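Local structure of DegQ (Legionella fallonii, 3PV2) at residues B[325-337]-B[343-355]. The protein is an HtrA-family protease with a trypsin-like domain and two PDZ domains that assembles into large 12-meric, self-compartmentizing particles and probably degrades misfolded proteins. Numbering follows the deposited sequence.
Sequences SLLRVGSTVKIIV and PLTLSAVVTDIKS
The C-terminal beta hairpin of the first PDZ domain pairs V333 with A348, I335 with L346 and V337 with L344 as antiparallel hydrogen-bonded pairs, the strand segments running at 155°. Each of these pairs makes two backbone bonds; I335 N to L346 O, at 2.7 Å, is nearly straight at the hydrogen. Past the strands, two more backbone bonds tie V350 to the type II turn R328–S331: V350 N donates to S331 O, and G330 N reaches V350 O at 2.9 Å, tilted 33° from the carbonyl plane. G330 takes the third position of the turn with a positive phi, as glycine usually does there.

V350 is tucked under this turn. Its CG1 stands anti to the backbone N (chi1 178°) and faces V329 CA, while CG2 meets V333 CG1 at 3.8 Å, the two side chains crossing nearly at right angles. On the same face as V333, I335 CD1 touches A348 CB at 4.1 Å, and V337 CG2 touches both L344 CB and L346 CD1. On the opposite face, with T332, K334 and I336, T332 CG2 lies 3.3 Å from S347 OG, and I336 runs side by side with T345, CG1 3.8 Å from T345 OG1. V329 packs both methyls against D352, with CG1 3.6 Å from D352 N. D352, the N-cap of helix 353–362, accepts from S355 N with OD1, while OD2 is hydrogen-bonded to H256 NE2.

Strand 305–309 flanks strand 332–339 along its other edge, I309 and I306 packing on V333 and V337; R328 makes a cation-pi contact with F252 of helix 239–252.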
ATOM      1  N   SER B 325      54.827  -0.944   3.440  1.00 70.10           N
ATOM      2  CA  SER B 325      53.745  -0.322   4.176  1.00 72.19           C
ATOM      3  C   SER B 325      54.046  -0.117   5.625  1.00 73.66           C
ATOM      4  O   SER B 325      53.574   0.843   6.207  1.00 74.91           O
ATOM      5  CB  SER B 325      52.473  -1.168   4.118  1.00 73.69           C
ATOM      6  OG  SER B 325      52.555  -2.180   5.106  1.00 75.19           O
ATOM      7  N   LEU B 326      54.820  -1.000   6.225  1.00 74.62           N
ATOM      8  CA  LEU B 326      55.015  -0.944   7.655  1.00 75.98           C
ATOM      9  C   LEU B 326      56.419  -0.498   8.037  1.00 75.54           C
ATOM     10  O   LEU B 326      56.814  -0.585   9.224  1.00 77.67           O
ATOM     11  CB  LEU B 326      54.742  -2.323   8.279  1.00 78.21           C
ATOM     12  CG  LEU B 326      53.542  -3.176   7.828  1.00 79.56           C
ATOM     13  CD1 LEU B 326      53.702  -4.515   8.468  1.00 81.81           C
ATOM     14  CD2 LEU B 326      52.164  -2.580   8.148  1.00 79.29           C
ATOM     15  N   LEU B 327      57.201  -0.035   7.071  1.00 72.68           N
ATOM     16  CA  LEU B 327      58.454   0.625   7.437  1.00 71.22           C
ATOM     17  C   LEU B 327      58.113   1.983   8.015  1.00 69.53           C
ATOM     18  O   LEU B 327      57.084   2.579   7.719  1.00 67.78           O
ATOM     19  CB  LEU B 327      59.391   0.786   6.233  1.00 70.41           C
ATOM     20  CG  LEU B 327      60.152  -0.444   5.712  1.00 71.30           C
ATOM     21  CD1 LEU B 327      59.591  -1.744   6.252  1.00 71.81           C
ATOM     22  CD2 LEU B 327      60.165  -0.395   4.226  1.00 69.44           C
ATOM     23  N   ARG B 328      59.027   2.475   8.820  1.00 69.10           N
ATOM     24  CA  ARG B 328      58.820   3.719   9.519  1.00 68.35           C
ATOM     25  C   ARG B 328      59.258   4.919   8.705  1.00 64.66           C
ATOM     26  O   ARG B 328      60.339   4.917   8.114  1.00 62.16           O
ATOM     27  CB  ARG B 328      59.606   3.679  10.840  1.00 70.43           C
ATOM     28  CG  ARG B 328      58.899   2.861  11.929  1.00 75.13           C
ATOM     29  CD  ARG B 328      58.422   3.805  12.991  1.00 80.17           C
ATOM     30  NE  ARG B 328      57.029   3.627  13.324  1.00 81.29           N
ATOM     31  CZ  ARG B 328      56.328   4.541  13.970  1.00 82.45           C
ATOM     32  NH1 ARG B 328      56.905   5.672  14.348  1.00 81.16           N
ATOM     33  NH2 ARG B 328      55.050   4.325  14.233  1.00 85.54           N
ATOM     34  N   VAL B 329      58.451   5.971   8.748  1.00 63.07           N
ATOM     35  CA  VAL B 329      58.847   7.243   8.178  1.00 61.31           C
ATOM     36  C   VAL B 329      60.253   7.472   8.675  1.00 62.36           C
ATOM     37  O   VAL B 329      60.539   7.191   9.807  1.00 64.32           O
ATOM     38  CB  VAL B 329      57.912   8.401   8.623  1.00 61.65           C
ATOM     39  CG1 VAL B 329      58.547   9.802   8.298  1.00 59.99           C
ATOM     40  CG2 VAL B 329      56.500   8.244   7.995  1.00 59.18           C
ATOM     41  N   GLY B 330      61.137   7.965   7.830  1.00 62.13           N
ATOM     42  CA  GLY B 330      62.535   8.089   8.165  1.00 62.04           C
ATOM     43  C   GLY B 330      63.400   6.912   7.792  1.00 62.47           C
ATOM     44  O   GLY B 330      64.600   7.101   7.596  1.00 63.99           O
ATOM     45  N   SER B 331      62.861   5.683   7.723  1.00 62.32           N
ATOM     46  CA  SER B 331      63.750   4.542   7.422  1.00 62.11           C
ATOM     47  C   SER B 331      64.322   4.510   6.022  1.00 60.70           C
ATOM     48  O   SER B 331      63.670   4.881   5.030  1.00 59.01           O
ATOM     49  CB  SER B 331      63.180   3.167   7.743  1.00 62.66           C
ATOM     50  OG  SER B 331      61.795   3.105   7.734  1.00 64.56           O
ATOM     51  N   THR B 332      65.578   4.075   5.973  1.00 60.68           N
ATOM     52  CA  THR B 332      66.273   3.824   4.735  1.00 59.98           C
ATOM     53  C   THR B 332      65.879   2.401   4.345  1.00 58.99           C
ATOM     54  O   THR B 332      65.825   1.490   5.195  1.00 59.41           O
ATOM     55  CB  THR B 332      67.780   4.085   4.881  1.00 61.37           C
ATOM     56  OG1 THR B 332      68.004   5.500   4.878  1.00 62.54           O
ATOM     57  CG2 THR B 332      68.609   3.456   3.751  1.00 61.35           C
ATOM     58  N   VAL B 333      65.473   2.244   3.082  1.00 56.97           N
ATOM     59  CA  VAL B 333      65.183   0.933   2.551  1.00 55.51           C
ATOM     60  C   VAL B 333      66.008   0.593   1.312  1.00 53.96           C
ATOM     61  O   VAL B 333      66.212   1.442   0.417  1.00 52.48           O
ATOM     62  CB  VAL B 333      63.665   0.690   2.307  1.00 55.72           C
ATOM     63  CG1 VAL B 333      62.886   1.974   2.239  1.00 55.32           C
ATOM     64  CG2 VAL B 333      63.457  -0.166   1.115  1.00 51.04           C
ATOM     65  N   LYS B 334      66.496  -0.652   1.316  1.00 50.91           N
ATOM     66  CA  LYS B 334      67.347  -1.139   0.261  1.00 50.43           C
ATOM     67  C   LYS B 334      66.438  -1.832  -0.764  1.00 46.17           C
ATOM     68  O   LYS B 334      65.639  -2.653  -0.393  1.00 44.49           O
ATOM     69  CB  LYS B 334      68.379  -2.103   0.827  1.00 53.01           C
ATOM     70  CG  LYS B 334      69.069  -2.968  -0.185  1.00 57.17           C
ATOM     71  CD  LYS B 334      70.192  -3.754   0.439  1.00 62.60           C
ATOM     72  CE  LYS B 334      70.424  -5.022  -0.323  1.00 65.78           C
ATOM     73  NZ  LYS B 334      71.361  -5.964   0.370  1.00 70.70           N
ATOM     74  N   ILE B 335      66.548  -1.479  -2.030  1.00 43.17           N
ATOM     75  CA  ILE B 335      65.700  -2.124  -3.061  1.00 41.59           C
ATOM     76  C   ILE B 335      66.562  -2.682  -4.163  1.00 40.11           C
ATOM     77  O   ILE B 335      67.343  -1.966  -4.732  1.00 41.73           O
ATOM     78  CB  ILE B 335      64.660  -1.155  -3.682  1.00 39.49           C
ATOM     79  CG1 ILE B 335      63.763  -0.507  -2.615  1.00 41.22           C
ATOM     80  CG2 ILE B 335      63.789  -1.929  -4.618  1.00 39.32           C
ATOM     81  CD1 ILE B 335      63.084   0.857  -3.065  1.00 37.77           C
ATOM     82  N   ILE B 336      66.444  -3.967  -4.461  1.00 39.45           N
ATOM     83  CA  ILE B 336      67.272  -4.562  -5.504  1.00 38.99           C
ATOM     84  C   ILE B 336      66.339  -4.824  -6.661  1.00 38.19           C
ATOM     85  O   ILE B 336      65.319  -5.404  -6.459  1.00 37.64           O
ATOM     86  CB  ILE B 336      67.991  -5.881  -5.035  1.00 40.26           C
ATOM     87  CG1 ILE B 336      69.048  -5.569  -3.961  1.00 41.60           C
ATOM     88  CG2 ILE B 336      68.721  -6.613  -6.211  1.00 40.67           C
ATOM     89  CD1 ILE B 336      69.803  -6.828  -3.514  1.00 45.49           C
ATOM     90  N   VAL B 337      66.678  -4.351  -7.851  1.00 38.27           N
ATOM     91  CA  VAL B 337      65.830  -4.550  -9.050  1.00 37.62           C
ATOM     92  C   VAL B 337      66.644  -5.178 -10.181  1.00 38.37           C
ATOM     93  O   VAL B 337      67.832  -5.218 -10.172  1.00 39.40           O
ATOM     94  CB  VAL B 337      65.121  -3.242  -9.562  1.00 36.93           C
ATOM     95  CG1 VAL B 337      64.153  -2.611  -8.441  1.00 36.23           C
ATOM     96  CG2 VAL B 337      66.126  -2.253 -10.001  1.00 37.62           C
ATOM     97  N   PRO B 343      71.292  -6.132 -12.735  1.00 53.18           N
ATOM     98  CA  PRO B 343      70.886  -5.904 -11.367  1.00 51.57           C
ATOM     99  C   PRO B 343      71.332  -4.510 -10.855  1.00 51.17           C
ATOM    100  O   PRO B 343      72.379  -4.009 -11.243  1.00 52.58           O
ATOM    101  CB  PRO B 343      71.574  -7.041 -10.606  1.00 53.84           C
ATOM    102  CG  PRO B 343      72.832  -7.334 -11.394  1.00 55.74           C
ATOM    103  CD  PRO B 343      72.530  -6.926 -12.848  1.00 56.13           C
ATOM    104  N   LEU B 344      70.488  -3.868 -10.053  1.00 47.91           N
ATOM    105  CA  LEU B 344      70.820  -2.590  -9.435  1.00 48.03           C
ATOM    106  C   LEU B 344      70.355  -2.564  -7.999  1.00 46.79           C
ATOM    107  O   LEU B 344      69.307  -3.117  -7.648  1.00 44.90           O
ATOM    108  CB  LEU B 344      70.196  -1.400 -10.168  1.00 46.20           C
ATOM    109  CG  LEU B 344      70.603  -1.119 -11.616  1.00 49.63           C
ATOM    110  CD1 LEU B 344      69.527  -0.254 -12.362  1.00 47.49           C
ATOM    111  CD2 LEU B 344      72.009  -0.453 -11.675  1.00 50.71           C
ATOM    112  N   THR B 345      71.171  -1.946  -7.161  1.00 48.35           N
ATOM    113  CA  THR B 345      70.847  -1.792  -5.776  1.00 49.11           C
ATOM    114  C   THR B 345      70.547  -0.334  -5.580  1.00 48.83           C
ATOM    115  O   THR B 345      71.339   0.543  -5.903  1.00 49.93           O
ATOM    116  CB  THR B 345      71.954  -2.239  -4.869  1.00 51.10           C
ATOM    117  OG1 THR B 345      72.150  -3.630  -5.089  1.00 54.10           O
ATOM    118  CG2 THR B 345      71.600  -1.997  -3.383  1.00 50.02           C
ATOM    119  N   LEU B 346      69.367  -0.096  -5.068  1.00 47.04           N
ATOM    120  CA  LEU B 346      68.941   1.263  -4.814  1.00 47.20           C
ATOM    121  C   LEU B 346      68.605   1.454  -3.356  1.00 47.05           C
ATOM    122  O   LEU B 346      68.260   0.488  -2.630  1.00 45.80           O
ATOM    123  CB  LEU B 346      67.708   1.590  -5.642  1.00 45.36           C
ATOM    124  CG  LEU B 346      67.783   1.275  -7.141  1.00 46.70           C
ATOM    125  CD1 LEU B 346      66.379   1.375  -7.739  1.00 43.87           C
ATOM    126  CD2 LEU B 346      68.841   2.133  -7.908  1.00 47.11           C
ATOM    127  N   SER B 347      68.623   2.720  -2.969  1.00 47.51           N
ATOM    128  CA  SER B 347      68.319   3.110  -1.608  1.00 48.69           C
ATOM    129  C   SER B 347      67.338   4.297  -1.564  1.00 47.25           C
ATOM    130  O   SER B 347      67.593   5.355  -2.132  1.00 45.71           O
ATOM    131  CB  SER B 347      69.616   3.503  -0.861  1.00 51.19           C
ATOM    132  OG  SER B 347      69.319   3.575   0.526  1.00 54.61           O
ATOM    133  N   ALA B 348      66.224   4.068  -0.885  1.00 46.36           N
ATOM    134  CA  ALA B 348      65.156   5.027  -0.780  1.00 46.43           C
ATOM    135  C   ALA B 348      64.844   5.337   0.710  1.00 47.30           C
ATOM    136  O   ALA B 348      65.003   4.495   1.588  1.00 47.89           O
ATOM    137  CB  ALA B 348      63.925   4.514  -1.506  1.00 44.91           C
ATOM    138  N   VAL B 349      64.415   6.569   0.978  1.00 47.92           N
ATOM    139  CA  VAL B 349      64.007   6.984   2.343  1.00 48.27           C
ATOM    140  C   VAL B 349      62.482   7.173   2.421  1.00 45.47           C
ATOM    141  O   VAL B 349      61.945   7.926   1.658  1.00 44.15           O
ATOM    142  CB  VAL B 349      64.814   8.240   2.804  1.00 50.00           C
ATOM    143  CG1 VAL B 349      64.362   8.726   4.208  1.00 52.79           C
ATOM    144  CG2 VAL B 349      66.325   7.917   2.881  1.00 52.22           C
ATOM    145  N   VAL B 350      61.791   6.435   3.278  1.00 44.76           N
ATOM    146  CA  VAL B 350      60.352   6.546   3.407  1.00 45.57           C
ATOM    147  C   VAL B 350      60.007   7.892   4.014  1.00 47.74           C
ATOM    148  O   VAL B 350      60.652   8.296   4.980  1.00 48.29           O
ATOM    149  CB  VAL B 350      59.796   5.504   4.378  1.00 46.30           C
ATOM    150  CG1 VAL B 350      58.282   5.670   4.552  1.00 46.78           C
ATOM    151  CG2 VAL B 350      60.144   4.066   3.930  1.00 45.76           C
ATOM    152  N   THR B 351      59.014   8.576   3.460  1.00 48.56           N
ATOM    153  CA  THR B 351      58.621   9.869   3.953  1.00 50.45           C
ATOM    154  C   THR B 351      57.201   9.866   4.461  1.00 52.55           C
ATOM    155  O   THR B 351      56.386   8.977   4.142  1.00 52.09           O
ATOM    156  CB  THR B 351      58.759  11.014   2.884  1.00 49.57           C
ATOM    157  OG1 THR B 351      58.014  10.699   1.694  1.00 51.03           O
ATOM    158  CG2 THR B 351      60.215  11.232   2.544  1.00 50.49           C
ATOM    159  N   ASP B 352      56.915  10.898   5.244  1.00 55.41           N
ATOM    160  CA  ASP B 352      55.582  11.156   5.735  1.00 59.46           C
ATOM    161  C   ASP B 352      54.701  11.647   4.590  1.00 60.36           C
ATOM    162  O   ASP B 352      55.118  12.515   3.830  1.00 59.90           O
ATOM    163  CB  ASP B 352      55.603  12.184   6.872  1.00 61.27           C
ATOM    164  CG  ASP B 352      54.258  12.292   7.546  1.00 65.62           C
ATOM    165  OD1 ASP B 352      53.515  13.254   7.256  1.00 69.61           O
ATOM    166  OD2 ASP B 352      53.922  11.371   8.326  1.00 72.42           O
ATOM    167  N   ILE B 353      53.501  11.076   4.497  1.00 62.61           N
ATOM    168  CA  ILE B 353      52.585  11.233   3.339  1.00 63.75           C
ATOM    169  C   ILE B 353      52.163  12.685   3.306  1.00 65.40           C
ATOM    170  O   ILE B 353      52.163  13.337   2.272  1.00 64.87           O
ATOM    171  CB  ILE B 353      51.318  10.322   3.447  1.00 64.37           C
ATOM    172  CG1 ILE B 353      51.716   8.853   3.653  1.00 66.16           C
ATOM    173  CG2 ILE B 353      50.418  10.434   2.191  1.00 63.19           C
ATOM    174  CD1 ILE B 353      50.614   7.958   4.262  1.00 68.49           C
ATOM    175  N   LYS B 354      51.849  13.196   4.474  1.00 67.22           N
ATOM    176  CA  LYS B 354      51.451  14.579   4.595  1.00 69.26           C
ATOM    177  C   LYS B 354      52.605  15.569   4.362  1.00 67.78           C
ATOM    178  O   LYS B 354      52.399  16.645   3.785  1.00 67.55           O
ATOM    179  CB  LYS B 354      50.736  14.787   5.941  1.00 71.63           C
ATOM    180  CG  LYS B 354      49.420  13.952   6.000  1.00 75.85           C
ATOM    181  CD  LYS B 354      48.931  13.713   7.444  1.00 82.24           C
ATOM    182  CE  LYS B 354      48.268  14.946   8.068  1.00 85.42           C
ATOM    183  NZ  LYS B 354      47.086  14.571   8.926  1.00 88.09           N
ATOM    184  N   SER B 355      53.815  15.200   4.755  1.00 65.79           N
ATOM    185  CA  SER B 355      54.978  16.051   4.476  1.00 65.23           C
ATOM    186  C   SER B 355      55.326  16.098   2.996  1.00 63.18           C
ATOM    187  O   SER B 355      55.739  17.136   2.497  1.00 64.12           O
ATOM    188  CB  SER B 355      56.207  15.621   5.282  1.00 65.49           C
ATOM    189  OG  SER B 355      55.943  15.744   6.671  1.00 67.39           O
TER